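Local structure of UDP-N-acetylmuramate-alanine ligase MurC (1J6U) at residues L420-V429 / D442-R453. The protein joins L-alanine to UDP-N-acetylmuramate at the cost of ATP, a cytoplasmic step in building bacterial peptidoglycan. Sequence-based numbering, arbitrary orientation.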
ATOM      1  N   LEU A 420     -12.117  -9.479  18.872  1.00 50.14           N
ATOM      2  CA  LEU A 420     -12.277  -9.207  17.452  1.00 44.79           C
ATOM      3  C   LEU A 420     -13.546  -9.763  16.787  1.00 44.23           C
ATOM      4  O   LEU A 420     -14.177  -9.072  15.987  1.00 56.98           O
ATOM      5  CB  LEU A 420     -11.029  -9.688  16.704  1.00 38.57           C
ATOM      6  CG  LEU A 420     -10.493  -9.055  15.397  1.00 51.43           C
ATOM      7  CD1 LEU A 420     -11.020  -9.814  14.173  1.00 54.49           C
ATOM      8  CD2 LEU A 420     -10.826  -7.531  15.353  1.00 50.90           C
ATOM      9  N   PRO A 421     -13.954 -10.999  17.113  1.00 48.71           N
ATOM     10  CA  PRO A 421     -15.163 -11.608  16.509  1.00 46.86           C
ATOM     11  C   PRO A 421     -16.477 -10.928  16.900  1.00 48.64           C
ATOM     12  O   PRO A 421     -17.521 -11.139  16.292  1.00 48.76           O
ATOM     13  CB  PRO A 421     -15.120 -13.041  16.998  1.00 41.42           C
ATOM     14  CG  PRO A 421     -13.670 -13.244  17.429  1.00 42.93           C
ATOM     15  CD  PRO A 421     -13.295 -11.933  18.031  1.00 49.61           C
ATOM     16  N   GLU A 422     -16.410 -10.105  17.926  1.00 45.26           N
ATOM     17  CA  GLU A 422     -17.572  -9.399  18.380  1.00 51.25           C
ATOM     18  C   GLU A 422     -17.839  -8.156  17.580  1.00 49.19           C
ATOM     19  O   GLU A 422     -19.003  -7.743  17.457  1.00 52.11           O
ATOM     20  CB  GLU A 422     -17.422  -9.047  19.868  1.00 49.17           C
ATOM     21  CG  GLU A 422     -17.716 -10.234  20.739  1.00 43.58           C
ATOM     22  CD  GLU A 422     -19.177 -10.689  20.644  1.00 53.83           C
ATOM     23  OE1 GLU A 422     -19.432 -11.920  20.545  1.00 47.40           O
ATOM     24  OE2 GLU A 422     -20.067  -9.805  20.683  1.00 52.68           O
ATOM     25  N   LEU A 423     -16.764  -7.561  17.054  1.00 55.13           N
ATOM     26  CA  LEU A 423     -16.803  -6.329  16.249  1.00 47.89           C
ATOM     27  C   LEU A 423     -18.011  -6.180  15.277  1.00 51.02           C
ATOM     28  O   LEU A 423     -18.856  -5.296  15.439  1.00 54.85           O
ATOM     29  CB  LEU A 423     -15.484  -6.217  15.484  1.00 56.08           C
ATOM     30  CG  LEU A 423     -14.695  -4.921  15.626  1.00 50.74           C
ATOM     31  CD1 LEU A 423     -14.631  -4.528  17.062  1.00 33.79           C
ATOM     32  CD2 LEU A 423     -13.291  -5.105  15.079  1.00 59.59           C
ATOM     33  N   GLU A 424     -18.115  -7.050  14.281  1.00 44.17           N
ATOM     34  CA  GLU A 424     -19.225  -6.944  13.346  1.00 46.67           C
ATOM     35  C   GLU A 424     -20.577  -7.042  13.998  1.00 47.39           C
ATOM     36  O   GLU A 424     -21.552  -6.554  13.446  1.00 50.43           O
ATOM     37  CB  GLU A 424     -19.215  -8.065  12.320  1.00 45.48           C
ATOM     38  CG  GLU A 424     -17.887  -8.643  12.031  1.00 71.98           C
ATOM     39  CD  GLU A 424     -17.587  -9.865  12.859  1.00 72.52           C
ATOM     40  OE1 GLU A 424     -18.514 -10.721  12.999  1.00 66.16           O
ATOM     41  OE2 GLU A 424     -16.415  -9.953  13.332  1.00 72.73           O
ATOM     42  N   LYS A 425     -20.641  -7.715  15.139  1.00 43.42           N
ATOM     43  CA  LYS A 425     -21.913  -7.961  15.818  1.00 47.36           C
ATOM     44  C   LYS A 425     -22.454  -6.789  16.607  1.00 36.29           C
ATOM     45  O   LYS A 425     -23.648  -6.583  16.722  1.00 43.01           O
ATOM     46  CB  LYS A 425     -21.772  -9.160  16.775  1.00 50.51           C
ATOM     47  CG  LYS A 425     -20.908 -10.300  16.284  1.00 45.44           C
ATOM     48  CD  LYS A 425     -21.733 -11.569  16.219  1.00 55.25           C
ATOM     49  CE  LYS A 425     -20.926 -12.761  15.705  1.00 47.13           C
ATOM     50  NZ  LYS A 425     -19.852 -13.091  16.673  1.00 58.46           N
ATOM     51  N   VAL A 426     -21.532  -6.047  17.162  1.00 37.45           N
ATOM     52  CA  VAL A 426     -21.818  -4.917  18.003  1.00 38.24           C
ATOM     53  C   VAL A 426     -22.434  -3.737  17.285  1.00 42.74           C
ATOM     54  O   VAL A 426     -23.151  -2.919  17.878  1.00 45.59           O
ATOM     55  CB  VAL A 426     -20.485  -4.513  18.656  1.00 48.93           C
ATOM     56  CG1 VAL A 426     -20.440  -3.054  18.918  1.00 48.65           C
ATOM     57  CG2 VAL A 426     -20.262  -5.343  19.915  1.00 42.52           C
ATOM     58  N   ILE A 427     -22.150  -3.659  15.994  1.00 42.77           N
ATOM     59  CA  ILE A 427     -22.581  -2.539  15.187  1.00 39.33           C
ATOM     60  C   ILE A 427     -24.066  -2.474  14.815  1.00 33.77           C
ATOM     61  O   ILE A 427     -24.690  -3.469  14.423  1.00 35.43           O
ATOM     62  CB  ILE A 427     -21.677  -2.467  13.930  1.00 47.39           C
ATOM     63  CG1 ILE A 427     -20.219  -2.326  14.374  1.00 36.65           C
ATOM     64  CG2 ILE A 427     -22.019  -1.287  13.084  1.00 40.64           C
ATOM     65  CD1 ILE A 427     -19.251  -2.878  13.373  1.00 49.53           C
ATOM     66  N   SER A 428     -24.622  -1.281  14.987  1.00 35.72           N
ATOM     67  CA  SER A 428     -26.012  -1.000  14.662  1.00 42.23           C
ATOM     68  C   SER A 428     -26.039  -0.570  13.190  1.00 50.56           C
ATOM     69  O   SER A 428     -25.455   0.455  12.840  1.00 55.71           O
ATOM     70  CB  SER A 428     -26.499   0.151  15.528  1.00 36.28           C
ATOM     71  OG  SER A 428     -27.836   0.487  15.230  1.00 53.65           O
ATOM     72  N   VAL A 429     -26.681  -1.341  12.322  1.00 45.00           N
ATOM     73  CA  VAL A 429     -26.737  -0.942  10.931  1.00 37.58           C
ATOM     74  C   VAL A 429     -27.792   0.115  10.698  1.00 37.71           C
ATOM     75  O   VAL A 429     -28.958  -0.150  10.797  1.00 47.49           O
ATOM     76  CB  VAL A 429     -27.033  -2.099  10.022  1.00 35.34           C
ATOM     77  CG1 VAL A 429     -27.149  -1.600   8.582  1.00 43.48           C
ATOM     78  CG2 VAL A 429     -25.917  -3.111  10.113  1.00 44.78           C
ATOM     79  N   ASP A 442      -5.946  -7.441  11.563  1.00 47.88           N
ATOM     80  CA  ASP A 442      -7.095  -8.354  11.568  1.00 46.57           C
ATOM     81  C   ASP A 442      -8.436  -7.748  11.158  1.00 38.38           C
ATOM     82  O   ASP A 442      -9.309  -8.406  10.581  1.00 36.21           O
ATOM     83  CB  ASP A 442      -7.319  -8.820  13.004  1.00 54.63           C
ATOM     84  CG  ASP A 442      -6.713 -10.111  13.286  1.00 64.31           C
ATOM     85  OD1 ASP A 442      -6.594 -10.928  12.348  1.00 78.57           O
ATOM     86  OD2 ASP A 442      -6.378 -10.318  14.466  1.00 86.39           O
ATOM     87  N   ILE A 443      -8.620  -6.500  11.561  1.00 33.50           N
ATOM     88  CA  ILE A 443      -9.875  -5.822  11.323  1.00 38.02           C
ATOM     89  C   ILE A 443     -10.475  -6.027   9.947  1.00 37.62           C
ATOM     90  O   ILE A 443     -11.695  -6.070   9.804  1.00 34.76           O
ATOM     91  CB  ILE A 443      -9.749  -4.356  11.678  1.00 41.61           C
ATOM     92  CG1 ILE A 443     -11.153  -3.800  11.848  1.00 34.00           C
ATOM     93  CG2 ILE A 443      -8.863  -3.638  10.679  1.00 36.13           C
ATOM     94  CD1 ILE A 443     -11.176  -2.521  12.539  1.00 28.95           C
ATOM     95  N   ILE A 444      -9.617  -6.216   8.952  1.00 37.49           N
ATOM     96  CA  ILE A 444     -10.062  -6.453   7.597  1.00 30.75           C
ATOM     97  C   ILE A 444     -11.040  -7.625   7.525  1.00 42.18           C
ATOM     98  O   ILE A 444     -11.926  -7.638   6.657  1.00 43.81           O
ATOM     99  CB  ILE A 444      -8.849  -6.672   6.596  1.00 39.63           C
ATOM    100  CG1 ILE A 444      -9.395  -6.743   5.177  1.00 39.05           C
ATOM    101  CG2 ILE A 444      -8.034  -7.911   6.907  1.00 43.11           C
ATOM    102  CD1 ILE A 444      -9.830  -5.332   4.652  1.00 34.12           C
ATOM    103  N   TYR A 445     -10.915  -8.597   8.430  1.00 35.63           N
ATOM    104  CA  TYR A 445     -11.853  -9.733   8.407  1.00 39.78           C
ATOM    105  C   TYR A 445     -13.235  -9.401   9.042  1.00 36.16           C
ATOM    106  O   TYR A 445     -14.258  -9.936   8.638  1.00 35.24           O
ATOM    107  CB  TYR A 445     -11.221 -10.952   9.091  1.00 49.43           C
ATOM    108  CG  TYR A 445      -9.903 -11.366   8.470  1.00 60.01           C
ATOM    109  CD1 TYR A 445      -8.690 -11.009   9.067  1.00 68.89           C
ATOM    110  CD2 TYR A 445      -9.861 -12.037   7.238  1.00 65.87           C
ATOM    111  CE1 TYR A 445      -7.462 -11.300   8.456  1.00 78.88           C
ATOM    112  CE2 TYR A 445      -8.636 -12.336   6.606  1.00 74.83           C
ATOM    113  CZ  TYR A 445      -7.433 -11.965   7.225  1.00 84.82           C
ATOM    114  OH  TYR A 445      -6.203 -12.262   6.643  1.00 89.93           O
ATOM    115  N   SER A 446     -13.257  -8.499  10.019  1.00 36.36           N
ATOM    116  CA  SER A 446     -14.497  -8.093  10.664  1.00 43.29           C
ATOM    117  C   SER A 446     -15.297  -7.404   9.592  1.00 49.46           C
ATOM    118  O   SER A 446     -16.492  -7.670   9.407  1.00 40.55           O
ATOM    119  CB  SER A 446     -14.228  -7.090  11.785  1.00 39.97           C
ATOM    120  OG  SER A 446     -13.233  -7.597  12.645  1.00 72.18           O
ATOM    121  N   SER A 447     -14.604  -6.509   8.890  1.00 42.06           N
ATOM    122  CA  SER A 447     -15.190  -5.752   7.806  1.00 38.30           C
ATOM    123  C   SER A 447     -15.941  -6.686   6.841  1.00 35.72           C
ATOM    124  O   SER A 447     -17.119  -6.432   6.494  1.00 32.87           O
ATOM    125  CB  SER A 447     -14.078  -4.994   7.089  1.00 41.54           C
ATOM    126  OG  SER A 447     -14.557  -4.439   5.891  1.00 47.98           O
ATOM    127  N   ARG A 448     -15.280  -7.770   6.423  1.00 30.46           N
ATOM    128  CA  ARG A 448     -15.908  -8.715   5.504  1.00 41.82           C
ATOM    129  C   ARG A 448     -17.051  -9.392   6.209  1.00 41.67           C
ATOM    130  O   ARG A 448     -18.128  -9.579   5.636  1.00 42.73           O
ATOM    131  CB  ARG A 448     -14.928  -9.790   5.004  1.00 44.18           C
ATOM    132  CG  ARG A 448     -13.787  -9.251   4.099  1.00 92.60           C
ATOM    133  CD  ARG A 448     -12.608 -10.251   3.982  1.00108.67           C
ATOM    134  NE  ARG A 448     -11.439  -9.728   3.258  1.00113.19           N
ATOM    135  CZ  ARG A 448     -10.247 -10.334   3.223  1.00115.35           C
ATOM    136  NH1 ARG A 448     -10.061 -11.481   3.874  1.00111.31           N
ATOM    137  NH2 ARG A 448      -9.237  -9.801   2.533  1.00100.69           N
ATOM    138  N   ARG A 449     -16.836  -9.750   7.466  1.00 36.69           N
ATOM    139  CA  ARG A 449     -17.912 -10.415   8.160  1.00 44.79           C
ATOM    140  C   ARG A 449     -19.098  -9.477   8.311  1.00 39.54           C
ATOM    141  O   ARG A 449     -20.228  -9.916   8.124  1.00 33.71           O
ATOM    142  CB  ARG A 449     -17.422 -10.998   9.479  1.00 45.50           C
ATOM    143  CG  ARG A 449     -16.625 -12.269   9.231  1.00 49.01           C
ATOM    144  CD  ARG A 449     -16.436 -13.061  10.493  1.00 72.26           C
ATOM    145  NE  ARG A 449     -15.570 -12.374  11.450  1.00 78.46           N
ATOM    146  CZ  ARG A 449     -14.253 -12.534  11.519  1.00 67.71           C
ATOM    147  NH1 ARG A 449     -13.642 -13.368  10.681  1.00 45.82           N
ATOM    148  NH2 ARG A 449     -13.556 -11.854  12.422  1.00 73.51           N
ATOM    149  N   PHE A 450     -18.839  -8.187   8.562  1.00 33.48           N
ATOM    150  CA  PHE A 450     -19.906  -7.184   8.676  1.00 30.21           C
ATOM    151  C   PHE A 450     -20.690  -7.089   7.364  1.00 38.72           C
ATOM    152  O   PHE A 450     -21.917  -6.950   7.350  1.00 41.99           O
ATOM    153  CB  PHE A 450     -19.322  -5.816   8.982  1.00 24.27           C
ATOM    154  CG  PHE A 450     -20.357  -4.728   9.106  1.00 46.81           C
ATOM    155  CD1 PHE A 450     -21.354  -4.811  10.078  1.00 39.30           C
ATOM    156  CD2 PHE A 450     -20.337  -3.606   8.245  1.00 32.02           C
ATOM    157  CE1 PHE A 450     -22.335  -3.787  10.204  1.00 45.78           C
ATOM    158  CE2 PHE A 450     -21.295  -2.585   8.360  1.00 37.72           C
ATOM    159  CZ  PHE A 450     -22.301  -2.672   9.343  1.00 42.00           C
ATOM    160  N   VAL A 451     -19.981  -7.182   6.250  1.00 37.96           N
ATOM    161  CA  VAL A 451     -20.663  -7.075   4.989  1.00 38.28           C
ATOM    162  C   VAL A 451     -21.530  -8.299   4.846  1.00 39.88           C
ATOM    163  O   VAL A 451     -22.724  -8.196   4.529  1.00 36.50           O
ATOM    164  CB  VAL A 451     -19.656  -6.926   3.810  1.00 36.16           C
ATOM    165  CG1 VAL A 451     -20.371  -7.105   2.470  1.00 36.33           C
ATOM    166  CG2 VAL A 451     -19.020  -5.549   3.855  1.00 37.76           C
ATOM    167  N   GLU A 452     -20.946  -9.465   5.089  1.00 40.62           N
ATOM    168  CA  GLU A 452     -21.730 -10.694   4.990  1.00 42.01           C
ATOM    169  C   GLU A 452     -22.994 -10.627   5.873  1.00 38.33           C
ATOM    170  O   GLU A 452     -24.076 -11.038   5.451  1.00 43.74           O
ATOM    171  CB  GLU A 452     -20.855 -11.904   5.350  1.00 40.89           C
ATOM    172  CG  GLU A 452     -19.783 -12.196   4.287  1.00 64.81           C
ATOM    173  CD  GLU A 452     -18.708 -13.200   4.720  1.00 72.03           C
ATOM    174  OE1 GLU A 452     -18.350 -13.222   5.926  1.00 77.52           O
ATOM    175  OE2 GLU A 452     -18.202 -13.948   3.841  1.00 74.73           O
ATOM    176  N   ARG A 453     -22.861 -10.093   7.082  1.00 32.87           N
ATOM    177  CA  ARG A 453     -23.987  -9.980   8.011  1.00 37.52           C
ATOM    178  C   ARG A 453     -25.066  -9.153   7.349  1.00 45.30           C
ATOM    179  O   ARG A 453     -26.224  -9.563   7.258  1.00 50.30           O
ATOM    180  CB  ARG A 453     -23.528  -9.303   9.316  1.00 33.66           C
ATOM    181  CG  ARG A 453     -24.660  -8.743  10.157  1.00 40.97           C
ATOM    182  CD  ARG A 453     -24.155  -7.920  11.373  1.00 45.27           C
ATOM    183  NE  ARG A 453     -25.283  -7.207  11.977  1.00 49.43           N
ATOM    184  CZ  ARG A 453     -25.198  -6.191  12.838  1.00 44.19           C
ATOM    185  NH1 ARG A 453     -24.028  -5.729  13.244  1.00 32.70           N
ATOM    186  NH2 ARG A 453     -26.304  -5.590  13.248  1.00 48.84           N
TER
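The carbonyl oxygen of Ile427 is gripped by two nitrogens of one guanidinium: Arg453 NH2 lies 2.9 Å from Ile427 O, nearly in line with the C=O bond, and Arg453 NH1 reaches the same Ile427 O at 2.6 Å. Arg453 NH1 also donates to Glu424 O (2.6 Å), in the plane of that carbonyl. Both oxygens lie at the guanidinium edge, while Val429 CG2 sits over one of its faces. Arg453 gets there with CG anti to its backbone N (chi1 162°) and the chain extended to NE, spanning from helix 443-457 to the carbonyls of the short, weakly bonded helix about 423-426 and the loop after it. A leucine in place of Arg453 would probably leave the carbonyls of Glu424 and Ile427 without these donors and the chain that follows the short helix less firmly fixed. Next to this guanidinium, Phe450 CE1 touches Val429 CG2 (3.6 Å) and Ile427 CG2 (3.8 Å), and the ring meets Phe435 edge-to-face. Both segments belong to the C-terminal domain of the Mur ligases, where they flank strand 433-438 in sequence and pack side by side over one face of its mixed sheet; Ile427 and Ile443 both rest on Phe437 and Ile356. Farther along, the bent chain of Glu424 lays its CG 3.1 Å from Ser446 O and its carboxylate beside Arg449. Arg449 NE forms a fairly straight salt-bridge hydrogen bond (162°) with Glu424 OE2, approached from above the carboxylate plane, the two flat groups standing 77° apart. Leu420 CD1 and Leu423 CD2 close around Ser446 OG, each 3.5 Å from it.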